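Local coordinates for chlorella virus DNA ligase-adenylate (PDB 1FVI), which probably seals nicks in duplex DNA at the expense of ATP, passing through an intermediate in which AMP is covalently attached to the enzyme, at residues Lys44-Asn52 and Thr77-His85; Ala90-Asp98 and Ala129-Ile137. The protein carries 1 engineered substitution. One frame throughout, in Å; residues are numbered along the deposited sequence.

Interactions 1 and 2 follow one another along the chain: 44-52 closes against 77-85 before 90-98 pairs with 129-137. Their centres lie about 15 Å apart, on the same side of the centre of the chain. The start of helix 49-58 with the loop before it, and helix 74-82 with the turn after it, supply interaction 1, while strands 92-99 and 131-135 at one end of a mixed sheet supply interaction 2. The two meet where M51 CE packs 3.8 Å from F92 CG, so helix 49-58 takes part in both neighbourhoods. All four segments belong to the ATP-dependent ligase domain, but interaction 2 reaches the AMP pocket, whereas the side chain of V81 in interaction 1 is about 13 Å from the bound AMP.

Interaction 1: residues Lys44-Asn52 and Thr77-His85; sequences KPIRNSVMN and TTSAVMTGH
G84 lies over one face of the R47 guanidinium, its CA 3.7 Å above the plane and displaced toward the rim. The H85 ring meets N48 at its edge, with N48 CG near the ring plane, and the N48 amide is turned 82° from that ring. T83 O lies over one face of the same ring. Ring and amide converge on one acceptor: N48 ND2 donates to A80 O at 2.7 Å, arriving from above the carbonyl plane, and H85 ND1 adds a weak bond to that same oxygen. With CG anti to the backbone N (chi1 -173°), the N48 amide can reach A80 while its OD1 weakly caps V50 N and M51 N. The backbone joins in through N48 N to V81 O (3.1 Å) and S49 N to H85 O (3.3 Å), and G84 CA approaches R47 O at 3.0 Å in a CA-H...O contact. Beside these polar contacts, V81 packs its CG2 against M51 SD (3.7 Å) and its CG1 against I46 CG2 (3.9 Å). Chemically, N48 joins two helices: OD1 serves the N-terminus of helix 49-58, while ND2 and the backbone N bind the carbonyls of A80 and V81 in helix 74-82.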
ATOM      1  N   LYS A  44     -17.893   3.000 -14.032  1.00 43.25           N
ATOM      2  CA  LYS A  44     -18.046   4.041 -15.033  1.00 37.48           C
ATOM      3  C   LYS A  44     -16.616   4.331 -15.496  1.00 38.10           C
ATOM      4  O   LYS A  44     -15.658   4.141 -14.739  1.00 36.89           O
ATOM      5  CB  LYS A  44     -18.725   5.257 -14.407  1.00 41.11           C
ATOM      6  CG  LYS A  44     -20.201   4.982 -14.061  1.00 40.91           C
ATOM      7  CD  LYS A  44     -21.054   4.923 -15.351  1.00 59.17           C
ATOM      8  CE  LYS A  44     -22.421   4.250 -15.182  1.00 43.83           C
ATOM      9  NZ  LYS A  44     -22.358   2.760 -15.286  1.00 56.03           N
ATOM     10  N   PRO A  45     -16.434   4.699 -16.770  1.00 40.24           N
ATOM     11  CA  PRO A  45     -15.064   4.970 -17.228  1.00 39.52           C
ATOM     12  C   PRO A  45     -14.286   6.037 -16.449  1.00 38.34           C
ATOM     13  O   PRO A  45     -14.879   6.972 -15.900  1.00 33.66           O
ATOM     14  CB  PRO A  45     -15.257   5.342 -18.702  1.00 35.63           C
ATOM     15  CG  PRO A  45     -16.697   5.792 -18.786  1.00 44.64           C
ATOM     16  CD  PRO A  45     -17.398   4.823 -17.878  1.00 39.48           C
ATOM     17  N   ILE A  46     -12.969   5.821 -16.350  1.00 29.61           N
ATOM     18  CA  ILE A  46     -12.027   6.731 -15.684  1.00 31.87           C
ATOM     19  C   ILE A  46     -12.082   8.069 -16.433  1.00 31.70           C
ATOM     20  O   ILE A  46     -11.900   8.113 -17.652  1.00 31.41           O
ATOM     21  CB  ILE A  46     -10.580   6.155 -15.741  1.00 22.11           C
ATOM     22  CG1 ILE A  46     -10.488   4.857 -14.936  1.00 36.07           C
ATOM     23  CG2 ILE A  46      -9.569   7.150 -15.259  1.00 22.90           C
ATOM     24  CD1 ILE A  46     -10.948   4.964 -13.502  1.00 27.79           C
ATOM     25  N   ARG A  47     -12.338   9.146 -15.692  1.00 30.14           N
ATOM     26  CA  ARG A  47     -12.470  10.485 -16.247  1.00 28.92           C
ATOM     27  C   ARG A  47     -11.238  11.015 -16.961  1.00 33.78           C
ATOM     28  O   ARG A  47     -11.351  11.751 -17.951  1.00 37.47           O
ATOM     29  CB  ARG A  47     -12.898  11.454 -15.149  1.00 31.93           C
ATOM     30  CG  ARG A  47     -14.277  11.168 -14.571  1.00 47.84           C
ATOM     31  CD  ARG A  47     -15.301  12.213 -14.988  1.00 53.53           C
ATOM     32  NE  ARG A  47     -15.468  12.261 -16.435  1.00 61.16           N
ATOM     33  CZ  ARG A  47     -15.623  13.381 -17.130  1.00 65.19           C
ATOM     34  NH1 ARG A  47     -15.637  14.554 -16.513  1.00 74.08           N
ATOM     35  NH2 ARG A  47     -15.741  13.330 -18.450  1.00 80.48           N
ATOM     36  N   ASN A  48     -10.063  10.680 -16.431  1.00 30.39           N
ATOM     37  CA  ASN A  48      -8.805  11.111 -17.029  1.00 33.33           C
ATOM     38  C   ASN A  48      -8.515  10.249 -18.266  1.00 34.86           C
ATOM     39  O   ASN A  48      -7.990   9.137 -18.149  1.00 31.83           O
ATOM     40  CB  ASN A  48      -7.667  10.998 -16.010  1.00 25.39           C
ATOM     41  CG  ASN A  48      -6.375  11.585 -16.522  1.00 34.09           C
ATOM     42  OD1 ASN A  48      -6.165  11.681 -17.724  1.00 33.02           O
ATOM     43  ND2 ASN A  48      -5.494  11.973 -15.612  1.00 37.55           N
ATOM     44  N   SER A  49      -8.801  10.800 -19.446  1.00 31.86           N
ATOM     45  CA  SER A  49      -8.630  10.094 -20.720  1.00 37.63           C
ATOM     46  C   SER A  49      -7.253   9.567 -21.066  1.00 30.63           C
ATOM     47  O   SER A  49      -7.140   8.526 -21.699  1.00 29.50           O
ATOM     48  CB  SER A  49      -9.153  10.945 -21.872  1.00 49.90           C
ATOM     49  OG  SER A  49     -10.558  11.094 -21.768  1.00 61.62           O
ATOM     50  N   VAL A  50      -6.215  10.300 -20.686  1.00 33.28           N
ATOM     51  CA  VAL A  50      -4.839   9.892 -20.952  1.00 27.45           C
ATOM     52  C   VAL A  50      -4.524   8.654 -20.107  1.00 36.20           C
ATOM     53  O   VAL A  50      -3.927   7.697 -20.602  1.00 33.07           O
ATOM     54  CB  VAL A  50      -3.836  11.011 -20.578  1.00 27.44           C
ATOM     55  CG1 VAL A  50      -2.422  10.639 -21.018  1.00 31.55           C
ATOM     56  CG2 VAL A  50      -4.275  12.338 -21.181  1.00 33.42           C
ATOM     57  N   MET A  51      -4.930   8.683 -18.834  1.00 33.37           N
ATOM     58  CA  MET A  51      -4.702   7.558 -17.921  1.00 35.75           C
ATOM     59  C   MET A  51      -5.450   6.357 -18.452  1.00 24.39           C
ATOM     60  O   MET A  51      -4.915   5.251 -18.535  1.00 28.08           O
ATOM     61  CB  MET A  51      -5.244   7.862 -16.519  1.00 24.84           C
ATOM     62  CG  MET A  51      -4.488   8.907 -15.741  1.00 39.66           C
ATOM     63  SD  MET A  51      -5.052   8.929 -14.021  1.00 38.92           S
ATOM     64  CE  MET A  51      -3.654   9.698 -13.208  1.00 37.82           C
ATOM     65  N   ASN A  52      -6.705   6.603 -18.804  1.00 21.59           N
ATOM     66  CA  ASN A  52      -7.584   5.574 -19.328  1.00 21.58           C
ATOM     67  C   ASN A  52      -6.940   4.903 -20.541  1.00 29.81           C
ATOM     68  O   ASN A  52      -6.668   3.701 -20.517  1.00 26.80           O
ATOM     69  CB  ASN A  52      -8.941   6.190 -19.678  1.00 16.80           C
ATOM     70  CG  ASN A  52     -10.042   5.140 -19.823  1.00 20.50           C
ATOM     71  OD1 ASN A  52      -9.766   3.974 -20.104  1.00 27.96           O
ATOM     72  ND2 ASN A  52     -11.288   5.550 -19.602  1.00 27.86           N
ATOM     73  N   THR A  77      -4.326  12.693  -6.107  1.00 39.10           N
ATOM     74  CA  THR A  77      -4.548  11.501  -6.912  1.00 32.68           C
ATOM     75  C   THR A  77      -6.006  11.479  -7.382  1.00 31.46           C
ATOM     76  O   THR A  77      -6.279  11.302  -8.560  1.00 25.70           O
ATOM     77  CB  THR A  77      -4.265  10.220  -6.081  1.00 36.00           C
ATOM     78  OG1 THR A  77      -2.868  10.132  -5.779  1.00 27.02           O
ATOM     79  CG2 THR A  77      -4.703   8.965  -6.841  1.00 30.54           C
ATOM     80  N   THR A  78      -6.932  11.703  -6.451  1.00 30.28           N
ATOM     81  CA  THR A  78      -8.358  11.703  -6.751  1.00 28.57           C
ATOM     82  C   THR A  78      -8.764  12.649  -7.877  1.00 30.05           C
ATOM     83  O   THR A  78      -9.541  12.276  -8.745  1.00 33.60           O
ATOM     84  CB  THR A  78      -9.185  12.049  -5.504  1.00 21.57           C
ATOM     85  OG1 THR A  78      -8.933  11.083  -4.477  1.00 24.49           O
ATOM     86  CG2 THR A  78     -10.667  12.061  -5.841  1.00 27.50           C
ATOM     87  N   SER A  79      -8.225  13.864  -7.859  1.00 32.17           N
ATOM     88  CA  SER A  79      -8.548  14.860  -8.867  1.00 25.20           C
ATOM     89  C   SER A  79      -7.864  14.594 -10.197  1.00 30.36           C
ATOM     90  O   SER A  79      -8.384  14.961 -11.245  1.00 44.35           O
ATOM     91  CB  SER A  79      -8.199  16.262  -8.370  1.00 34.19           C
ATOM     92  OG  SER A  79      -6.875  16.299  -7.867  1.00 49.86           O
ATOM     93  N   ALA A  80      -6.692  13.974 -10.169  1.00 31.67           N
ATOM     94  CA  ALA A  80      -5.991  13.669 -11.415  1.00 35.30           C
ATOM     95  C   ALA A  80      -6.711  12.537 -12.169  1.00 33.26           C
ATOM     96  O   ALA A  80      -6.931  12.619 -13.375  1.00 34.51           O
ATOM     97  CB  ALA A  80      -4.545  13.281 -11.122  1.00 37.36           C
ATOM     98  N   VAL A  81      -7.107  11.505 -11.431  1.00 32.53           N
ATOM     99  CA  VAL A  81      -7.802  10.342 -11.988  1.00 38.78           C
ATOM    100  C   VAL A  81      -9.270  10.628 -12.305  1.00 35.22           C
ATOM    101  O   VAL A  81      -9.778  10.277 -13.376  1.00 34.82           O
ATOM    102  CB  VAL A  81      -7.805   9.144 -10.981  1.00 31.60           C
ATOM    103  CG1 VAL A  81      -8.484   7.927 -11.604  1.00 26.96           C
ATOM    104  CG2 VAL A  81      -6.393   8.800 -10.535  1.00 26.36           C
ATOM    105  N   MET A  82      -9.936  11.277 -11.363  1.00 28.96           N
ATOM    106  CA  MET A  82     -11.354  11.546 -11.484  1.00 32.69           C
ATOM    107  C   MET A  82     -11.791  12.789 -12.226  1.00 30.54           C
ATOM    108  O   MET A  82     -12.989  13.014 -12.397  1.00 39.97           O
ATOM    109  CB  MET A  82     -12.015  11.459 -10.100  1.00 48.58           C
ATOM    110  CG  MET A  82     -11.777  10.109  -9.397  1.00 39.66           C
ATOM    111  SD  MET A  82     -12.125   8.703 -10.510  1.00 52.32           S
ATOM    112  CE  MET A  82     -13.971   8.634 -10.412  1.00 42.75           C
ATOM    113  N   THR A  83     -10.844  13.605 -12.664  1.00 29.14           N
ATOM    114  CA  THR A  83     -11.215  14.792 -13.424  1.00 41.16           C
ATOM    115  C   THR A  83     -11.005  14.457 -14.894  1.00 45.76           C
ATOM    116  O   THR A  83      -9.988  13.864 -15.260  1.00 48.34           O
ATOM    117  CB  THR A  83     -10.395  16.037 -13.017  1.00 37.94           C
ATOM    118  OG1 THR A  83     -10.628  16.320 -11.631  1.00 39.92           O
ATOM    119  CG2 THR A  83     -10.812  17.258 -13.848  1.00 42.50           C
ATOM    120  N   GLY A  84     -11.983  14.824 -15.719  1.00 44.46           N
ATOM    121  CA  GLY A  84     -11.933  14.538 -17.142  1.00 48.92           C
ATOM    122  C   GLY A  84     -10.888  15.258 -17.966  1.00 51.27           C
ATOM    123  O   GLY A  84     -11.238  15.969 -18.906  1.00 57.16           O
ATOM    124  N   HIS A  85      -9.612  15.035 -17.655  1.00 52.80           N
ATOM    125  CA  HIS A  85      -8.509  15.661 -18.380  1.00 46.33           C
ATOM    126  C   HIS A  85      -8.473  15.176 -19.832  1.00 46.44           C
ATOM    127  O   HIS A  85      -8.742  14.004 -20.114  1.00 45.06           O
ATOM    128  CB  HIS A  85      -7.172  15.336 -17.707  1.00 44.20           C
ATOM    129  CG  HIS A  85      -7.007  15.939 -16.348  1.00 40.00           C
ATOM    130  ND1 HIS A  85      -6.518  15.225 -15.274  1.00 43.08           N
ATOM    131  CD2 HIS A  85      -7.254  17.187 -15.887  1.00 42.81           C
ATOM    132  CE1 HIS A  85      -6.472  16.003 -14.210  1.00 29.08           C
ATOM    133  NE2 HIS A  85      -6.914  17.200 -14.555  1.00 51.09           N
TER

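Interaction 2: residues Ala90-Asp98 and Ala129-Ile137; sequences AKFSYYWFD and AQVKIIPLI. With AMP (adenosine monophosphate), chain C.
Strands 92-99 and 131-135 are the parallel pair of a beta-alpha-beta unit, with F92 opposite V131 at one end and W96 opposite P135 at the other. The axes of 92-98 and 131-135 approach to 4.6 Å at 19°, and six backbone bonds run between the chains, from F92 N to Q130 O through to L136 N to W96 O. At the entry, the extended Q130 side chain donates from NE2 to A90 O (2.7 Å, 157° at the hydrogen). That oxygen lies near the Q130 amide plane, although the donor stands above the carbonyl plane. The same NE2 sits at the edge of the F92 ring, while V131 runs alongside F92 and presses CG2 to 3.3 Å from its CZ. On the opposite face of the sheet, I134 CD1 lies over a face of the Y95 ring in a CH-pi contact, 4.1 Å from the centroid. The exit of the pair forms part of the AMP pocket. F97, whose CG sits between the backbone N and the carbonyl carbon (chi1 55°), offers its ring face to the adenine, with AMP N1 3.7 Å above the ring plane and over its centre. L136 CD1 reaches the edge of that ring and approaches AMP N6 at 3.4 Å. A water donates to both F97 O and L136 O and bridges the two chains just past the last strand pair. Strand 131-135 is outermost in this sheet; strand 63-68 flanks 92-99 on its other side, where F97 and D98 form a classic beta bulge against D64. Helix 108-121 covers W96 and P135 through I119, and helix 49-58 covers V131 through L54 and L55.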
ATOM      1  N   ALA A  90       1.689  14.095 -16.288  1.00 38.44           N
ATOM      2  CA  ALA A  90       2.299  13.740 -15.011  1.00 37.33           C
ATOM      3  C   ALA A  90       2.413  12.244 -14.881  1.00 39.64           C
ATOM      4  O   ALA A  90       1.578  11.494 -15.390  1.00 39.71           O
ATOM      5  CB  ALA A  90       1.486  14.298 -13.838  1.00 35.49           C
ATOM      6  N   LYS A  91       3.460  11.824 -14.185  1.00 38.43           N
ATOM      7  CA  LYS A  91       3.716  10.419 -13.952  1.00 39.48           C
ATOM      8  C   LYS A  91       2.747   9.900 -12.881  1.00 44.32           C
ATOM      9  O   LYS A  91       2.291  10.654 -12.014  1.00 42.43           O
ATOM     10  CB  LYS A  91       5.161  10.245 -13.491  1.00 40.15           C
ATOM     11  CG  LYS A  91       6.194  10.716 -14.499  1.00 35.92           C
ATOM     12  CD  LYS A  91       7.574  10.710 -13.870  1.00 55.57           C
ATOM     13  CE  LYS A  91       8.687  10.945 -14.887  1.00 58.71           C
ATOM     14  NZ  LYS A  91       9.001   9.710 -15.660  1.00 64.99           N
ATOM     15  N   PHE A  92       2.384   8.626 -12.991  1.00 35.94           N
ATOM     16  CA  PHE A  92       1.490   7.984 -12.037  1.00 27.40           C
ATOM     17  C   PHE A  92       1.778   6.490 -12.026  1.00 26.62           C
ATOM     18  O   PHE A  92       2.509   5.964 -12.867  1.00 27.69           O
ATOM     19  CB  PHE A  92       0.006   8.278 -12.352  1.00 28.31           C
ATOM     20  CG  PHE A  92      -0.434   7.825 -13.727  1.00 45.29           C
ATOM     21  CD1 PHE A  92      -0.964   6.546 -13.920  1.00 40.14           C
ATOM     22  CD2 PHE A  92      -0.280   8.662 -14.836  1.00 30.18           C
ATOM     23  CE1 PHE A  92      -1.329   6.104 -15.199  1.00 33.42           C
ATOM     24  CE2 PHE A  92      -0.641   8.230 -16.106  1.00 37.58           C
ATOM     25  CZ  PHE A  92      -1.167   6.945 -16.288  1.00 32.88           C
ATOM     26  N   SER A  93       1.215   5.801 -11.054  1.00 30.71           N
ATOM     27  CA  SER A  93       1.445   4.375 -10.943  1.00 30.66           C
ATOM     28  C   SER A  93       0.140   3.596 -10.941  1.00 28.38           C
ATOM     29  O   SER A  93      -0.941   4.168 -10.814  1.00 28.13           O
ATOM     30  CB  SER A  93       2.225   4.082  -9.664  1.00 25.67           C
ATOM     31  OG  SER A  93       3.489   4.711  -9.704  1.00 46.62           O
ATOM     32  N   TYR A  94       0.248   2.292 -11.151  1.00 33.97           N
ATOM     33  CA  TYR A  94      -0.909   1.419 -11.128  1.00 32.26           C
ATOM     34  C   TYR A  94      -0.471   0.131 -10.459  1.00 29.71           C
ATOM     35  O   TYR A  94       0.377  -0.599 -10.989  1.00 26.75           O
ATOM     36  CB  TYR A  94      -1.444   1.142 -12.532  1.00 20.95           C
ATOM     37  CG  TYR A  94      -2.636   0.214 -12.521  1.00 19.54           C
ATOM     38  CD1 TYR A  94      -3.918   0.695 -12.255  1.00 23.26           C
ATOM     39  CD2 TYR A  94      -2.482  -1.148 -12.788  1.00 20.95           C
ATOM     40  CE1 TYR A  94      -5.029  -0.161 -12.264  1.00 21.32           C
ATOM     41  CE2 TYR A  94      -3.584  -2.017 -12.801  1.00 19.51           C
ATOM     42  CZ  TYR A  94      -4.846  -1.511 -12.545  1.00 17.06           C
ATOM     43  OH  TYR A  94      -5.921  -2.350 -12.612  1.00 22.00           O
ATOM     44  N   TYR A  95      -0.975  -0.086  -9.245  1.00 20.58           N
ATOM     45  CA  TYR A  95      -0.668  -1.292  -8.492  1.00 22.06           C
ATOM     46  C   TYR A  95      -1.662  -2.342  -8.990  1.00 24.03           C
ATOM     47  O   TYR A  95      -2.868  -2.247  -8.721  1.00 21.41           O
ATOM     48  CB  TYR A  95      -0.861  -1.045  -6.993  1.00 25.36           C
ATOM     49  CG  TYR A  95       0.134  -0.077  -6.370  1.00 31.34           C
ATOM     50  CD1 TYR A  95      -0.149   1.287  -6.292  1.00 27.97           C
ATOM     51  CD2 TYR A  95       1.343  -0.535  -5.825  1.00 27.81           C
ATOM     52  CE1 TYR A  95       0.743   2.179  -5.679  1.00 33.31           C
ATOM     53  CE2 TYR A  95       2.240   0.345  -5.208  1.00 25.64           C
ATOM     54  CZ  TYR A  95       1.927   1.701  -5.140  1.00 38.74           C
ATOM     55  OH  TYR A  95       2.785   2.583  -4.521  1.00 50.19           O
ATOM     56  N   TRP A  96      -1.147  -3.303  -9.751  1.00 20.43           N
ATOM     57  CA  TRP A  96      -1.952  -4.366 -10.354  1.00 17.84           C
ATOM     58  C   TRP A  96      -1.994  -5.547  -9.421  1.00 14.23           C
ATOM     59  O   TRP A  96      -1.017  -6.278  -9.306  1.00 19.98           O
ATOM     60  CB  TRP A  96      -1.301  -4.749 -11.683  1.00 25.25           C
ATOM     61  CG  TRP A  96      -2.047  -5.733 -12.563  1.00 25.61           C
ATOM     62  CD1 TRP A  96      -3.342  -6.137 -12.442  1.00 21.17           C
ATOM     63  CD2 TRP A  96      -1.496  -6.464 -13.675  1.00 25.75           C
ATOM     64  NE1 TRP A  96      -3.629  -7.085 -13.399  1.00 26.77           N
ATOM     65  CE2 TRP A  96      -2.516  -7.307 -14.166  1.00 28.36           C
ATOM     66  CE3 TRP A  96      -0.234  -6.493 -14.295  1.00 25.54           C
ATOM     67  CZ2 TRP A  96      -2.318  -8.179 -15.248  1.00 23.29           C
ATOM     68  CZ3 TRP A  96      -0.036  -7.360 -15.375  1.00 28.16           C
ATOM     69  CH2 TRP A  96      -1.081  -8.191 -15.835  1.00 21.03           C
ATOM     70  N   PHE A  97      -3.123  -5.738  -8.747  1.00 22.03           N
ATOM     71  CA  PHE A  97      -3.230  -6.834  -7.793  1.00 18.10           C
ATOM     72  C   PHE A  97      -4.062  -8.063  -8.169  1.00 25.95           C
ATOM     73  O   PHE A  97      -4.022  -9.071  -7.452  1.00 24.41           O
ATOM     74  CB  PHE A  97      -3.613  -6.308  -6.399  1.00 16.37           C
ATOM     75  CG  PHE A  97      -4.870  -5.484  -6.365  1.00 21.06           C
ATOM     76  CD1 PHE A  97      -6.115  -6.050  -6.705  1.00 23.68           C
ATOM     77  CD2 PHE A  97      -4.836  -4.178  -5.883  1.00 15.13           C
ATOM     78  CE1 PHE A  97      -7.304  -5.330  -6.554  1.00 16.98           C
ATOM     79  CE2 PHE A  97      -6.020  -3.438  -5.723  1.00 19.29           C
ATOM     80  CZ  PHE A  97      -7.260  -4.012  -6.056  1.00 20.13           C
ATOM     81  N   ASP A  98      -4.818  -7.983  -9.268  1.00 22.04           N
ATOM     82  CA  ASP A  98      -5.617  -9.118  -9.708  1.00 21.18           C
ATOM     83  C   ASP A  98      -5.781  -9.148 -11.221  1.00 19.89           C
ATOM     84  O   ASP A  98      -5.603  -8.138 -11.896  1.00 16.08           O
ATOM     85  CB  ASP A  98      -6.980  -9.165  -9.001  1.00 13.71           C
ATOM     86  CG  ASP A  98      -7.457 -10.590  -8.740  1.00 19.02           C
ATOM     87  OD1 ASP A  98      -6.857 -11.551  -9.273  1.00 22.73           O
ATOM     88  OD2 ASP A  98      -8.446 -10.751  -7.994  1.00 25.28           O
ATOM     89  N   ALA A 129       7.331   4.947 -19.538  1.00 53.58           N
ATOM     90  CA  ALA A 129       7.881   6.215 -19.089  1.00 64.62           C
ATOM     91  C   ALA A 129       7.018   6.934 -18.047  1.00 62.25           C
ATOM     92  O   ALA A 129       7.453   7.161 -16.909  1.00 67.65           O
ATOM     93  CB  ALA A 129       8.141   7.121 -20.294  1.00 68.56           C
ATOM     94  N   GLN A 130       5.800   7.281 -18.443  1.00 45.85           N
ATOM     95  CA  GLN A 130       4.872   7.989 -17.572  1.00 46.90           C
ATOM     96  C   GLN A 130       4.125   7.113 -16.555  1.00 41.34           C
ATOM     97  O   GLN A 130       3.902   7.540 -15.425  1.00 25.33           O
ATOM     98  CB  GLN A 130       3.862   8.752 -18.431  1.00 39.73           C
ATOM     99  CG  GLN A 130       2.874   9.576 -17.647  1.00 34.39           C
ATOM    100  CD  GLN A 130       1.846  10.219 -18.528  1.00 28.49           C
ATOM    101  OE1 GLN A 130       1.866  10.058 -19.745  1.00 44.34           O
ATOM    102  NE2 GLN A 130       0.917  10.938 -17.921  1.00 35.96           N
ATOM    103  N   VAL A 131       3.702   5.922 -16.988  1.00 41.56           N
ATOM    104  CA  VAL A 131       2.947   4.974 -16.158  1.00 42.07           C
ATOM    105  C   VAL A 131       3.806   3.873 -15.525  1.00 40.93           C
ATOM    106  O   VAL A 131       4.432   3.074 -16.223  1.00 40.12           O
ATOM    107  CB  VAL A 131       1.842   4.261 -16.977  1.00 37.42           C
ATOM    108  CG1 VAL A 131       0.858   3.584 -16.048  1.00 36.18           C
ATOM    109  CG2 VAL A 131       1.143   5.228 -17.887  1.00 40.93           C
ATOM    110  N   LYS A 132       3.781   3.791 -14.200  1.00 35.53           N
ATOM    111  CA  LYS A 132       4.554   2.773 -13.506  1.00 36.49           C
ATOM    112  C   LYS A 132       3.634   1.602 -13.136  1.00 36.57           C
ATOM    113  O   LYS A 132       2.747   1.740 -12.292  1.00 26.26           O
ATOM    114  CB  LYS A 132       5.190   3.380 -12.254  1.00 39.37           C
ATOM    115  CG  LYS A 132       6.150   2.478 -11.516  1.00 34.92           C
ATOM    116  CD  LYS A 132       6.503   3.103 -10.183  1.00 48.77           C
ATOM    117  CE  LYS A 132       7.474   2.256  -9.388  1.00 60.07           C
ATOM    118  NZ  LYS A 132       7.794   2.919  -8.092  1.00 70.04           N
ATOM    119  N   ILE A 133       3.791   0.481 -13.834  1.00 36.79           N
ATOM    120  CA  ILE A 133       2.979  -0.703 -13.560  1.00 32.75           C
ATOM    121  C   ILE A 133       3.669  -1.479 -12.453  1.00 30.58           C
ATOM    122  O   ILE A 133       4.806  -1.951 -12.618  1.00 24.74           O
ATOM    123  CB  ILE A 133       2.830  -1.628 -14.802  1.00 32.97           C
ATOM    124  CG1 ILE A 133       2.172  -0.871 -15.955  1.00 23.44           C
ATOM    125  CG2 ILE A 133       2.006  -2.882 -14.447  1.00 32.94           C
ATOM    126  CD1 ILE A 133       0.821  -0.374 -15.648  1.00 25.81           C
ATOM    127  N   ILE A 134       2.987  -1.586 -11.318  1.00 20.40           N
ATOM    128  CA  ILE A 134       3.536  -2.292 -10.170  1.00 29.09           C
ATOM    129  C   ILE A 134       2.755  -3.550  -9.827  1.00 28.70           C
ATOM    130  O   ILE A 134       1.636  -3.476  -9.329  1.00 33.35           O
ATOM    131  CB  ILE A 134       3.590  -1.379  -8.924  1.00 27.13           C
ATOM    132  CG1 ILE A 134       4.448  -0.138  -9.214  1.00 29.11           C
ATOM    133  CG2 ILE A 134       4.164  -2.155  -7.752  1.00 28.37           C
ATOM    134  CD1 ILE A 134       4.439   0.883  -8.107  1.00 40.75           C
ATOM    135  N   PRO A 135       3.321  -4.727 -10.137  1.00 38.17           N
ATOM    136  CA  PRO A 135       2.659  -6.002  -9.847  1.00 33.18           C
ATOM    137  C   PRO A 135       2.620  -6.230  -8.330  1.00 28.85           C
ATOM    138  O   PRO A 135       3.657  -6.224  -7.663  1.00 29.47           O
ATOM    139  CB  PRO A 135       3.577  -7.033 -10.528  1.00 37.36           C
ATOM    140  CG  PRO A 135       4.294  -6.243 -11.589  1.00 33.69           C
ATOM    141  CD  PRO A 135       4.575  -4.945 -10.883  1.00 32.31           C
ATOM    142  N   LEU A 136       1.420  -6.366  -7.783  1.00 29.15           N
ATOM    143  CA  LEU A 136       1.269  -6.616  -6.364  1.00 21.14           C
ATOM    144  C   LEU A 136       1.179  -8.112  -6.141  1.00 21.60           C
ATOM    145  O   LEU A 136       0.092  -8.678  -6.126  1.00 24.34           O
ATOM    146  CB  LEU A 136       0.006  -5.956  -5.817  1.00 32.40           C
ATOM    147  CG  LEU A 136       0.043  -4.584  -5.137  1.00 43.41           C
ATOM    148  CD1 LEU A 136      -1.138  -4.520  -4.174  1.00 26.03           C
ATOM    149  CD2 LEU A 136       1.347  -4.363  -4.371  1.00 40.97           C
ATOM    150  N   ILE A 137       2.335  -8.761  -6.061  1.00 19.69           N
ATOM    151  CA  ILE A 137       2.401 -10.198  -5.809  1.00 16.89           C
ATOM    152  C   ILE A 137       2.303 -10.372  -4.276  1.00 29.37           C
ATOM    153  O   ILE A 137       3.036  -9.721  -3.519  1.00 28.35           O
ATOM    154  CB  ILE A 137       3.695 -10.748  -6.404  1.00 20.52           C
ATOM    155  CG1 ILE A 137       3.624 -10.570  -7.933  1.00 25.51           C
ATOM    156  CG2 ILE A 137       3.913 -12.202  -5.972  1.00 18.94           C
ATOM    157  CD1 ILE A 137       4.928 -10.716  -8.659  1.00 20.48           C
TER
HETATM  158  P   AMP C 501      -9.790   0.959   3.467  1.00 23.67           P
HETATM  159  O1P AMP C 501     -10.868   0.744   4.430  1.00 21.05           O
HETATM  160  O3P AMP C 501     -10.143   2.433   3.006  1.00 17.52           O
HETATM  161  O5' AMP C 501     -10.047   0.166   2.213  1.00 18.40           O
HETATM  162  C5' AMP C 501      -9.161   0.354   1.004  1.00 19.72           C
HETATM  163  C4' AMP C 501      -9.880   0.097  -0.301  1.00 24.34           C
HETATM  164  O4' AMP C 501      -8.860  -0.101  -1.284  1.00 22.47           O
HETATM  165  C3' AMP C 501     -10.748  -1.183  -0.298  1.00 20.20           C
HETATM  166  O3' AMP C 501     -11.977  -1.063  -1.014  1.00 17.16           O
HETATM  167  C2' AMP C 501      -9.919  -2.200  -1.005  1.00 21.56           C
HETATM  168  O2' AMP C 501     -10.755  -3.115  -1.705  1.00 17.19           O
HETATM  169  C1' AMP C 501      -8.961  -1.372  -1.881  1.00 18.64           C
HETATM  170  N9  AMP C 501      -7.639  -1.969  -1.908  1.00 22.22           N
HETATM  171  C8  AMP C 501      -6.473  -1.281  -1.655  1.00 12.72           C
HETATM  172  N7  AMP C 501      -5.445  -2.075  -1.747  1.00 14.29           N
HETATM  173  C5  AMP C 501      -5.919  -3.338  -2.072  1.00 16.16           C
HETATM  174  C6  AMP C 501      -5.297  -4.575  -2.298  1.00 12.79           C
HETATM  175  N6  AMP C 501      -3.956  -4.745  -2.219  1.00 17.77           N
HETATM  176  N1  AMP C 501      -6.109  -5.605  -2.599  1.00 19.40           N
HETATM  177  C2  AMP C 501      -7.410  -5.432  -2.671  1.00 11.23           C
HETATM  178  N3  AMP C 501      -8.133  -4.324  -2.482  1.00 15.01           N
HETATM  179  C4  AMP C 501      -7.336  -3.259  -2.175  1.00 17.68           C
HETATM  180  O   HOH W   1      -2.521  -9.446  -5.390  1.00 20.85           O